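Local coordinates for protein VP1 (Polyomavirus HPyV7, PDB 4PCH) that forms the pentameric building block of the polyomavirus capsid as its major coat protein and probably serves in attachment to host cells, at residues A85-T90 with R263-Q268; L45-S50 with R252-G257; D129-N134 with V175-K180. All blocks are in the same frame, centred on the assembly; numbering follows the deposited sequence.

Contact 1: A85-T90 with R263-Q268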
loop_
_atom_site.group_PDB
_atom_site.type_symbol
_atom_site.label_atom_id
_atom_site.label_comp_id
_atom_site.label_asym_id
_atom_site.label_seq_id
_atom_site.Cartn_x
_atom_site.Cartn_y
_atom_site.Cartn_z
ATOM N N ALA B 85 0.401 -31.643 7.206
ATOM C CA ALA B 85 0.004 -30.654 6.223
ATOM C C ALA B 85 1.108 -29.606 6.180
ATOM O O ALA B 85 1.364 -28.931 7.173
ATOM C CB ALA B 85 -1.334 -30.027 6.579
ATOM N N TYR B 86 1.797 -29.519 5.044
ATOM C CA TYR B 86 3.009 -28.697 4.926
ATOM C C TYR B 86 2.828 -27.440 4.071
ATOM O O TYR B 86 3.687 -26.569 4.074
ATOM C CB TYR B 86 4.189 -29.535 4.408
ATOM C CG TYR B 86 3.965 -30.148 3.042
ATOM C CD1 TYR B 86 3.387 -31.399 2.906
ATOM C CD2 TYR B 86 4.331 -29.470 1.888
ATOM C CE1 TYR B 86 3.173 -31.964 1.652
ATOM C CE2 TYR B 86 4.134 -30.020 0.640
ATOM C CZ TYR B 86 3.556 -31.256 0.518
ATOM O OH TYR B 86 3.375 -31.750 -0.744
ATOM N N ARG B 87 1.694 -27.321 3.387
ATOM C CA ARG B 87 1.471 -26.198 2.480
ATOM C C ARG B 87 -0.007 -26.108 2.214
ATOM O O ARG B 87 -0.700 -27.127 2.190
ATOM C CB ARG B 87 2.254 -26.455 1.168
ATOM C CG ARG B 87 2.026 -25.519 0.001
ATOM C CD ARG B 87 3.177 -25.608 -1.019
ATOM N NE ARG B 87 3.171 -26.824 -1.845
ATOM C CZ ARG B 87 2.393 -27.016 -2.917
ATOM N NH1 ARG B 87 1.515 -26.096 -3.298
ATOM N NH2 ARG B 87 2.474 -28.145 -3.607
ATOM N N LEU B 88 -0.507 -24.888 2.040
ATOM C CA LEU B 88 -1.875 -24.743 1.560
ATOM C C LEU B 88 -1.987 -23.614 0.558
ATOM O O LEU B 88 -1.125 -22.733 0.502
ATOM C CB LEU B 88 -2.856 -24.560 2.701
ATOM C CG LEU B 88 -2.891 -23.284 3.531
ATOM C CD1 LEU B 88 -3.524 -22.101 2.789
ATOM C CD2 LEU B 88 -3.635 -23.518 4.832
ATOM N N GLU B 89 -3.060 -23.670 -0.229
ATOM C CA GLU B 89 -3.506 -22.513 -1.010
ATOM C C GLU B 89 -4.840 -22.107 -0.442
ATOM O O GLU B 89 -5.643 -22.951 -0.099
ATOM C CB GLU B 89 -3.660 -22.826 -2.509
ATOM C CG GLU B 89 -2.359 -23.087 -3.250
ATOM C CD GLU B 89 -1.809 -24.462 -2.975
ATOM O OE1 GLU B 89 -2.550 -25.434 -3.202
ATOM O OE2 GLU B 89 -0.630 -24.589 -2.536
ATOM N N THR B 90 -5.094 -20.805 -0.338
ATOM C CA THR B 90 -6.428 -20.356 0.070
ATOM C C THR B 90 -6.801 -19.130 -0.757
ATOM O O THR B 90 -5.919 -18.321 -1.097
ATOM C CB THR B 90 -6.523 -20.107 1.595
ATOM O OG1 THR B 90 -7.894 -19.752 1.934
ATOM C CG2 THR B 90 -5.555 -18.985 2.043
ATOM N N ARG B 263 -6.859 -25.527 -0.429
ATOM C CA ARG B 263 -6.269 -26.790 -0.872
ATOM C C ARG B 263 -5.127 -27.094 0.103
ATOM O O ARG B 263 -4.198 -26.306 0.249
ATOM C CB ARG B 263 -5.711 -26.693 -2.305
ATOM C CG ARG B 263 -5.136 -28.014 -2.814
ATOM C CD ARG B 263 -4.536 -27.922 -4.206
ATOM N NE ARG B 263 -5.435 -27.389 -5.230
ATOM C CZ ARG B 263 -5.459 -26.132 -5.678
ATOM N NH1 ARG B 263 -6.331 -25.803 -6.623
ATOM N NH2 ARG B 263 -4.663 -25.173 -5.168
ATOM N N VAL B 264 -5.192 -28.238 0.764
ATOM C CA VAL B 264 -4.213 -28.558 1.806
ATOM C C VAL B 264 -3.374 -29.718 1.294
ATOM O O VAL B 264 -3.931 -30.764 0.900
ATOM C CB VAL B 264 -4.916 -28.952 3.133
ATOM C CG1 VAL B 264 -3.898 -29.317 4.199
ATOM C CG2 VAL B 264 -5.788 -27.810 3.657
ATOM N N HIS B 265 -2.049 -29.553 1.309
ATOM C CA HIS B 265 -1.140 -30.591 0.858
ATOM C C HIS B 265 -0.527 -31.316 2.023
ATOM O O HIS B 265 0.023 -30.690 2.922
ATOM C CB HIS B 265 -0.037 -29.969 0.028
ATOM C CG HIS B 265 -0.548 -29.181 -1.129
ATOM N ND1 HIS B 265 -0.564 -29.681 -2.415
ATOM C CD2 HIS B 265 -1.061 -27.933 -1.203
ATOM C CE1 HIS B 265 -1.065 -28.769 -3.228
ATOM N NE2 HIS B 265 -1.387 -27.709 -2.513
ATOM N N CYS B 266 -0.618 -32.639 1.989
ATOM C CA CYS B 266 -0.182 -33.506 3.103
ATOM C C CYS B 266 0.845 -34.532 2.644
ATOM O O CYS B 266 0.825 -34.988 1.501
ATOM C CB CYS B 266 -1.360 -34.261 3.695
ATOM S SG CYS B 266 -2.657 -33.193 4.343
ATOM N N ARG B 267 1.743 -34.865 3.556
ATOM C CA ARG B 267 2.691 -35.968 3.394
ATOM C C ARG B 267 2.668 -36.748 4.713
ATOM O O ARG B 267 1.975 -36.367 5.648
ATOM C CB ARG B 267 4.117 -35.465 3.083
ATOM C CG ARG B 267 4.732 -34.637 4.203
ATOM C CD ARG B 267 5.915 -33.802 3.746
ATOM N NE ARG B 267 6.363 -32.927 4.827
ATOM C CZ ARG B 267 7.074 -31.814 4.660
ATOM N NH1 ARG B 267 7.498 -31.451 3.443
ATOM N NH2 ARG B 267 7.386 -31.075 5.721
ATOM N N GLN B 268 3.385 -37.852 4.779
ATOM C CA GLN B 268 3.430 -38.637 5.999
ATOM C C GLN B 268 4.681 -38.355 6.804
ATOM O O GLN B 268 5.777 -38.217 6.248
ATOM C CB GLN B 268 3.302 -40.110 5.664
ATOM C CG GLN B 268 1.945 -40.444 5.076
ATOM C CD GLN B 268 1.756 -41.922 4.764
ATOM O OE1 GLN B 268 2.602 -42.775 5.056
ATOM N NE2 GLN B 268 0.605 -42.237 4.178
HETATM O O HOH W 1 1.134 -33.476 -0.897
#
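Glu89 OE1 is gripped from two sides by side chains of the opposite strand. His265 NE2 donates to the syn lone pair of Glu89 OE1 at 2.6 Å, almost straight at 170° and in the imidazole plane. Arg263 NH2 reaches the same oxygen on its anti side, 2.9 Å from Glu89 OE1, in a salt bridge that lies in the guanidinium plane. The other oxygen, Glu89 OE2, pairs with Arg87 NH1 at 2.7 Å and also bonds to Thr207, so both carboxylate oxygens are held. Positive groups this close would be expected to keep Glu89 ionised. Arg87 bends at chi3 (74°), which lays its guanidinium over one face of the His265 ring, centres 3.8 Å apart; its NH2 goes on to Glu213 of a second subunit, carrying the network across the interface.

Further along, Tyr86 sits between two residues. His265 CB lies over one ring face, while the Arg267 guanidinium stacks flat on the other with planes only 9° apart, held there by Glu84. A water joins Tyr86 OH to Cys266 O. On the reverse face of the sheet, Ala85 CB touches Val264 CG1 at 3.6 Å, and Leu88 packs toward Trp121 and Cys123.

Beneath these side chains the backbones bond antiparallel, with Glu89 and Arg263 exchanging two N-H...O bonds. The register slips by one residue between Ala85 and Arg87. This is a beta bulge in the paired long strands 79-93 and 253-271 of the VP1 jelly roll.

Contact 2: L45-S50 with R252-G257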
loop_
_atom_site.group_PDB
_atom_site.type_symbol
_atom_site.label_atom_id
_atom_site.label_comp_id
_atom_site.label_asym_id
_atom_site.label_seq_id
_atom_site.Cartn_x
_atom_site.Cartn_y
_atom_site.Cartn_z
ATOM N N LEU B 45 -28.898 -10.798 7.987
ATOM C CA LEU B 45 -30.079 -9.969 8.227
ATOM C C LEU B 45 -29.544 -8.574 8.513
ATOM O O LEU B 45 -28.349 -8.413 8.753
ATOM C CB LEU B 45 -30.834 -10.453 9.457
ATOM C CG LEU B 45 -31.357 -11.883 9.376
ATOM C CD1 LEU B 45 -31.936 -12.301 10.720
ATOM C CD2 LEU B 45 -32.390 -12.015 8.291
ATOM N N PRO B 46 -30.411 -7.546 8.467
ATOM C CA PRO B 46 -29.948 -6.189 8.774
ATOM C C PRO B 46 -29.257 -6.164 10.109
ATOM O O PRO B 46 -29.745 -6.783 11.080
ATOM C CB PRO B 46 -31.256 -5.370 8.806
ATOM C CG PRO B 46 -32.146 -6.103 7.858
ATOM C CD PRO B 46 -31.825 -7.562 8.086
ATOM N N TYR B 47 -28.100 -5.526 10.156
ATOM C CA TYR B 47 -27.222 -5.599 11.326
ATOM C C TYR B 47 -27.789 -4.799 12.510
ATOM O O TYR B 47 -27.567 -5.173 13.680
ATOM C CB TYR B 47 -25.812 -5.138 10.955
ATOM C CG TYR B 47 -24.843 -5.285 12.078
ATOM C CD1 TYR B 47 -24.165 -6.486 12.308
ATOM C CD2 TYR B 47 -24.626 -4.250 12.969
ATOM C CE1 TYR B 47 -23.293 -6.631 13.362
ATOM C CE2 TYR B 47 -23.760 -4.395 14.032
ATOM C CZ TYR B 47 -23.082 -5.586 14.225
ATOM O OH TYR B 47 -22.266 -5.682 15.344
ATOM N N THR B 48 -28.564 -3.761 12.174
ATOM C CA THR B 48 -29.134 -2.753 13.078
ATOM C C THR B 48 -28.059 -1.753 13.535
ATOM O O THR B 48 -26.857 -2.044 13.503
ATOM C CB THR B 48 -29.818 -3.311 14.353
ATOM O OG1 THR B 48 -28.812 -3.648 15.325
ATOM C CG2 THR B 48 -30.713 -4.542 14.054
ATOM N N MET B 49 -28.515 -0.585 13.967
ATOM C CA MET B 49 -27.663 0.408 14.623
ATOM C C MET B 49 -27.719 0.281 16.152
ATOM O O MET B 49 -27.393 1.225 16.870
ATOM C CB MET B 49 -28.078 1.817 14.183
ATOM C CG MET B 49 -28.007 2.061 12.676
ATOM S SD MET B 49 -26.365 1.925 11.962
ATOM C CE MET B 49 -26.428 0.362 11.096
ATOM N N SER B 50 -28.088 -0.902 16.657
ATOM C CA SER B 50 -28.343 -1.118 18.092
ATOM C C SER B 50 -27.064 -1.535 18.844
ATOM O O SER B 50 -26.024 -1.749 18.238
ATOM C CB SER B 50 -29.415 -2.210 18.274
ATOM O OG SER B 50 -28.843 -3.517 18.057
ATOM N N ARG B 252 -28.843 -1.584 6.468
ATOM C CA ARG B 252 -27.431 -1.907 6.265
ATOM C C ARG B 252 -27.176 -3.327 6.765
ATOM O O ARG B 252 -27.644 -3.722 7.859
ATOM C CB ARG B 252 -26.514 -0.922 6.982
ATOM C CG ARG B 252 -26.610 0.520 6.539
ATOM C CD ARG B 252 -26.021 0.736 5.160
ATOM N NE ARG B 252 -24.554 0.657 5.191
ATOM C CZ ARG B 252 -23.803 0.650 4.100
ATOM N NH1 ARG B 252 -24.375 0.745 2.905
ATOM N NH2 ARG B 252 -22.481 0.531 4.202
ATOM N N THR B 253 -26.450 -4.079 5.945
ATOM C CA THR B 253 -26.258 -5.502 6.114
ATOM C C THR B 253 -24.781 -5.852 5.968
ATOM O O THR B 253 -24.081 -5.256 5.161
ATOM C CB THR B 253 -27.103 -6.169 5.026
ATOM O OG1 THR B 253 -28.509 -5.983 5.351
ATOM C CG2 THR B 253 -26.813 -7.578 4.907
ATOM N N VAL B 254 -24.303 -6.838 6.703
ATOM C CA VAL B 254 -22.931 -7.316 6.492
ATOM C C VAL B 254 -22.794 -8.089 5.189
ATOM O O VAL B 254 -23.599 -8.988 4.887
ATOM C CB VAL B 254 -22.462 -8.176 7.682
ATOM C CG1 VAL B 254 -21.111 -8.784 7.393
ATOM C CG2 VAL B 254 -22.456 -7.337 8.939
ATOM N N GLN B 255 -21.757 -7.753 4.425
ATOM C CA GLN B 255 -21.368 -8.491 3.228
ATOM C C GLN B 255 -20.203 -9.369 3.536
ATOM O O GLN B 255 -19.120 -8.885 3.900
ATOM C CB GLN B 255 -20.965 -7.533 2.086
ATOM C CG GLN B 255 -20.453 -8.229 0.824
ATOM C CD GLN B 255 -21.563 -8.897 0.063
ATOM O OE1 GLN B 255 -22.457 -8.223 -0.523
ATOM N NE2 GLN B 255 -21.556 -10.218 0.071
ATOM N N ALA B 256 -20.406 -10.679 3.384
ATOM C CA ALA B 256 -19.315 -11.625 3.524
ATOM C C ALA B 256 -18.823 -12.097 2.168
ATOM O O ALA B 256 -19.451 -11.868 1.139
ATOM C CB ALA B 256 -19.769 -12.826 4.366
ATOM N N GLY B 257 -17.667 -12.748 2.151
ATOM C CA GLY B 257 -17.246 -13.475 0.949
ATOM C C GLY B 257 -18.260 -14.535 0.580
ATOM O O GLY B 257 -19.054 -14.960 1.406
HETATM O O HOH W 2 -25.700 -8.434 8.780
HETATM O O HOH W 3 -29.145 -2.346 9.734
#
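Tyr47 N donates to Arg252 O at 3.0 Å, nearly straight at 167°; it is the one direct hydrogen bond between the two segments. Two waters extend the polar link. One gives a proton to Arg252 O and accepts from Thr48 N, so that carbonyl takes two donors. The other donates to Leu45 O at 2.6 Å and accepts from Val254 N, bridging the two backbones.

The chain turns a corner at Leu45; strand 43-46 is an antiparallel neighbour of strand 253-271 in the jelly-roll sheet. Thr48 OG1 then accepts from Ser50 N at 3.1 Å, an ST turn that shapes the departing loop.

Apolar contact is sparse. Tyr47 CD1 meets Val254 CG2 at 3.9 Å, the methyl approaching the ring obliquely. With CG anti to the backbone N (chi1 -176°), the tyrosine ring runs on past the valine, and its OH bonds to Glu172 and to Ala99 N of a third subunit. Met49 curls back to bring CE within 4.3 Å of Arg252 CB, while the guanidinium of that arginine turns away to Glu114 and Thr243 of its own chain and to Thr109 of the third subunit.

Contact 3: D129-N134 with V175-K180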
loop_
_atom_site.group_PDB
_atom_site.type_symbol
_atom_site.label_atom_id
_atom_site.label_comp_id
_atom_site.label_asym_id
_atom_site.label_seq_id
_atom_site.Cartn_x
_atom_site.Cartn_y
_atom_site.Cartn_z
ATOM N N ASP B 129 -7.976 -22.355 18.770
ATOM C CA ASP B 129 -8.059 -21.771 20.120
ATOM C C ASP B 129 -8.334 -20.268 19.985
ATOM O O ASP B 129 -7.609 -19.555 19.228
ATOM C CB ASP B 129 -6.739 -21.976 20.863
ATOM C CG ASP B 129 -6.393 -23.436 21.066
ATOM O OD1 ASP B 129 -7.207 -24.177 21.699
ATOM O OD2 ASP B 129 -5.285 -23.840 20.624
ATOM N N VAL B 130 -9.342 -19.787 20.733
ATOM C CA VAL B 130 -9.725 -18.359 20.706
ATOM C C VAL B 130 -9.853 -17.795 22.117
ATOM O O VAL B 130 -10.032 -18.524 23.108
ATOM C CB VAL B 130 -11.082 -18.111 19.962
ATOM C CG1 VAL B 130 -10.864 -18.174 18.468
ATOM C CG2 VAL B 130 -12.146 -19.097 20.408
ATOM N N ILE B 131 -9.743 -16.473 22.195
ATOM C CA ILE B 131 -9.953 -15.739 23.421
ATOM C C ILE B 131 -11.238 -14.917 23.273
ATOM O O ILE B 131 -11.470 -14.270 22.232
ATOM C CB ILE B 131 -8.779 -14.796 23.741
ATOM C CG1 ILE B 131 -7.441 -15.525 23.705
ATOM C CG2 ILE B 131 -8.991 -14.145 25.102
ATOM C CD1 ILE B 131 -6.270 -14.595 23.871
ATOM N N GLY B 132 -12.086 -14.986 24.282
ATOM C CA GLY B 132 -13.334 -14.204 24.304
ATOM C C GLY B 132 -13.081 -12.813 24.835
ATOM O O GLY B 132 -12.547 -12.672 25.924
ATOM N N ILE B 133 -13.427 -11.783 24.057
ATOM C CA ILE B 133 -13.240 -10.405 24.495
ATOM C C ILE B 133 -14.482 -9.616 24.154
ATOM O O ILE B 133 -14.913 -9.624 23.010
ATOM C CB ILE B 133 -12.067 -9.701 23.752
ATOM C CG1 ILE B 133 -10.767 -10.450 24.017
ATOM C CG2 ILE B 133 -11.975 -8.245 24.195
ATOM C CD1 ILE B 133 -10.220 -10.262 25.401
ATOM N N ASN B 134 -15.067 -8.980 25.158
ATOM C CA ASN B 134 -16.134 -8.008 24.895
ATOM C C ASN B 134 -15.460 -6.626 24.950
ATOM O O ASN B 134 -14.956 -6.257 26.002
ATOM C CB ASN B 134 -17.249 -8.119 25.919
ATOM C CG ASN B 134 -18.432 -7.210 25.582
ATOM O OD1 ASN B 134 -18.248 -6.144 25.006
ATOM N ND2 ASN B 134 -19.648 -7.645 25.915
ATOM N N VAL B 175 -11.101 -13.900 19.349
ATOM C CA VAL B 175 -9.824 -13.621 18.686
ATOM C C VAL B 175 -8.918 -14.864 18.758
ATOM O O VAL B 175 -8.830 -15.491 19.821
ATOM C CB VAL B 175 -9.111 -12.452 19.396
ATOM C CG1 VAL B 175 -7.810 -12.108 18.701
ATOM C CG2 VAL B 175 -10.004 -11.207 19.452
ATOM N N ALA B 176 -8.222 -15.194 17.669
ATOM C CA ALA B 176 -7.269 -16.294 17.700
ATOM C C ALA B 176 -6.316 -16.099 18.868
ATOM O O ALA B 176 -5.818 -15.009 19.098
ATOM C CB ALA B 176 -6.476 -16.354 16.395
ATOM N N ASP B 177 -6.029 -17.184 19.573
ATOM C CA ASP B 177 -5.226 -17.136 20.786
ATOM C C ASP B 177 -3.734 -17.447 20.492
ATOM O O ASP B 177 -3.385 -18.609 20.226
ATOM C CB ASP B 177 -5.823 -18.124 21.790
ATOM C CG ASP B 177 -5.125 -18.087 23.169
ATOM O OD1 ASP B 177 -4.092 -17.384 23.320
ATOM O OD2 ASP B 177 -5.594 -18.812 24.079
ATOM N N PRO B 178 -2.846 -16.428 20.533
ATOM C CA PRO B 178 -1.444 -16.637 20.242
ATOM C C PRO B 178 -0.681 -17.375 21.358
ATOM O O PRO B 178 0.416 -17.814 21.136
ATOM C CB PRO B 178 -0.916 -15.194 20.060
ATOM C CG PRO B 178 -1.769 -14.389 20.977
ATOM C CD PRO B 178 -3.122 -15.018 20.884
ATOM N N THR B 179 -1.285 -17.523 22.540
ATOM C CA THR B 179 -0.682 -18.297 23.618
ATOM C C THR B 179 -0.946 -19.811 23.480
ATOM O O THR B 179 -0.379 -20.597 24.239
ATOM C CB THR B 179 -1.130 -17.823 25.020
ATOM O OG1 THR B 179 -2.487 -18.223 25.292
ATOM C CG2 THR B 179 -0.987 -16.312 25.157
ATOM N N LYS B 180 -1.798 -20.192 22.529
ATOM C CA LYS B 180 -2.108 -21.597 22.249
ATOM C C LYS B 180 -1.895 -21.801 20.743
ATOM O O LYS B 180 -0.911 -21.275 20.181
ATOM C CB LYS B 180 -3.509 -21.961 22.754
ATOM C CG LYS B 180 -3.633 -21.782 24.267
ATOM C CD LYS B 180 -4.968 -22.259 24.796
ATOM C CE LYS B 180 -5.308 -21.579 26.106
ATOM N NZ LYS B 180 -4.263 -21.768 27.150
HETATM O O HOH W 4 -7.847 -20.292 23.724
#
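Three backbone hydrogen bonds tie Asp129-Ile131 to Val175-Asp177. Ile131 and Val175 face each other as a hydrogen-bonded antiparallel pair: Ile131 N reaches Val175 O at 2.7 Å, and Val175 N returns a bond to Ile131 O at 2.9 Å. The third differs in shape. Asp177 N approaches Asp129 O from 36° above the carbonyl plane, as segment 175-180 leaves its strand and enters a type I turn from Asp177 to Lys180.

Side-chain polar bonds hold that turn. Asp177 OD1 accepts from Thr179 N at 2.9 Å, the bond that makes an Asx turn, and Thr179 OG1 adds a second to Asp177 OD1 at 2.7 Å from the same face of the carboxylate. Its partner oxygen, Asp177 OD2, forms a salt bridge with Arg161 of strand 161-163, which lies on the other side of strand 129-132. A water lies between Asp177 OD2 and Val130 O.

Van der Waals contacts fill in the rest. Ile131 crosses Asp177 at about a right angle, with Ile131 CG1 against the carboxylate carbon Asp177 CG at 3.5 Å; chi1 of -52° turns CG1 anti to the carbonyl carbon, where it meets the aspartate. Ile131 also packs on Leu93 of a third subunit. At the outer end Lys180 CB lies 3.3 Å from Asp129 OD2, an oxygen that bonds to Asn181 N, while the ammonium group extends away from it.

The two oxygens of Asp177 thus have separate tasks: OD1 organises its own turn, and OD2, through Arg161, joins that turn to the far edge of the small three-stranded sheet, where the arginine probably offsets the cost of burying the charge.

From the N terminus, segment 45-50 comes first, then 85-90. The chain next runs through 129-134 and returns at 175-180, where contact 3 closes the shortest loop, joining two strands of a small separate sheet. Only much later does strand 253-271 arrive: its start meets 45-50 in contact 2, and its continuation meets 85-90 in contact 1. These two long closures cross, while contact 3 lies within both. Contacts 1 and 2 share the strand and the jelly-roll sheet, on opposite sides of the chain's centre, their own centres 34 Å apart. Contact 3 is 24 Å from each, centre to centre, and shares with contact 2 the same neighbouring subunit.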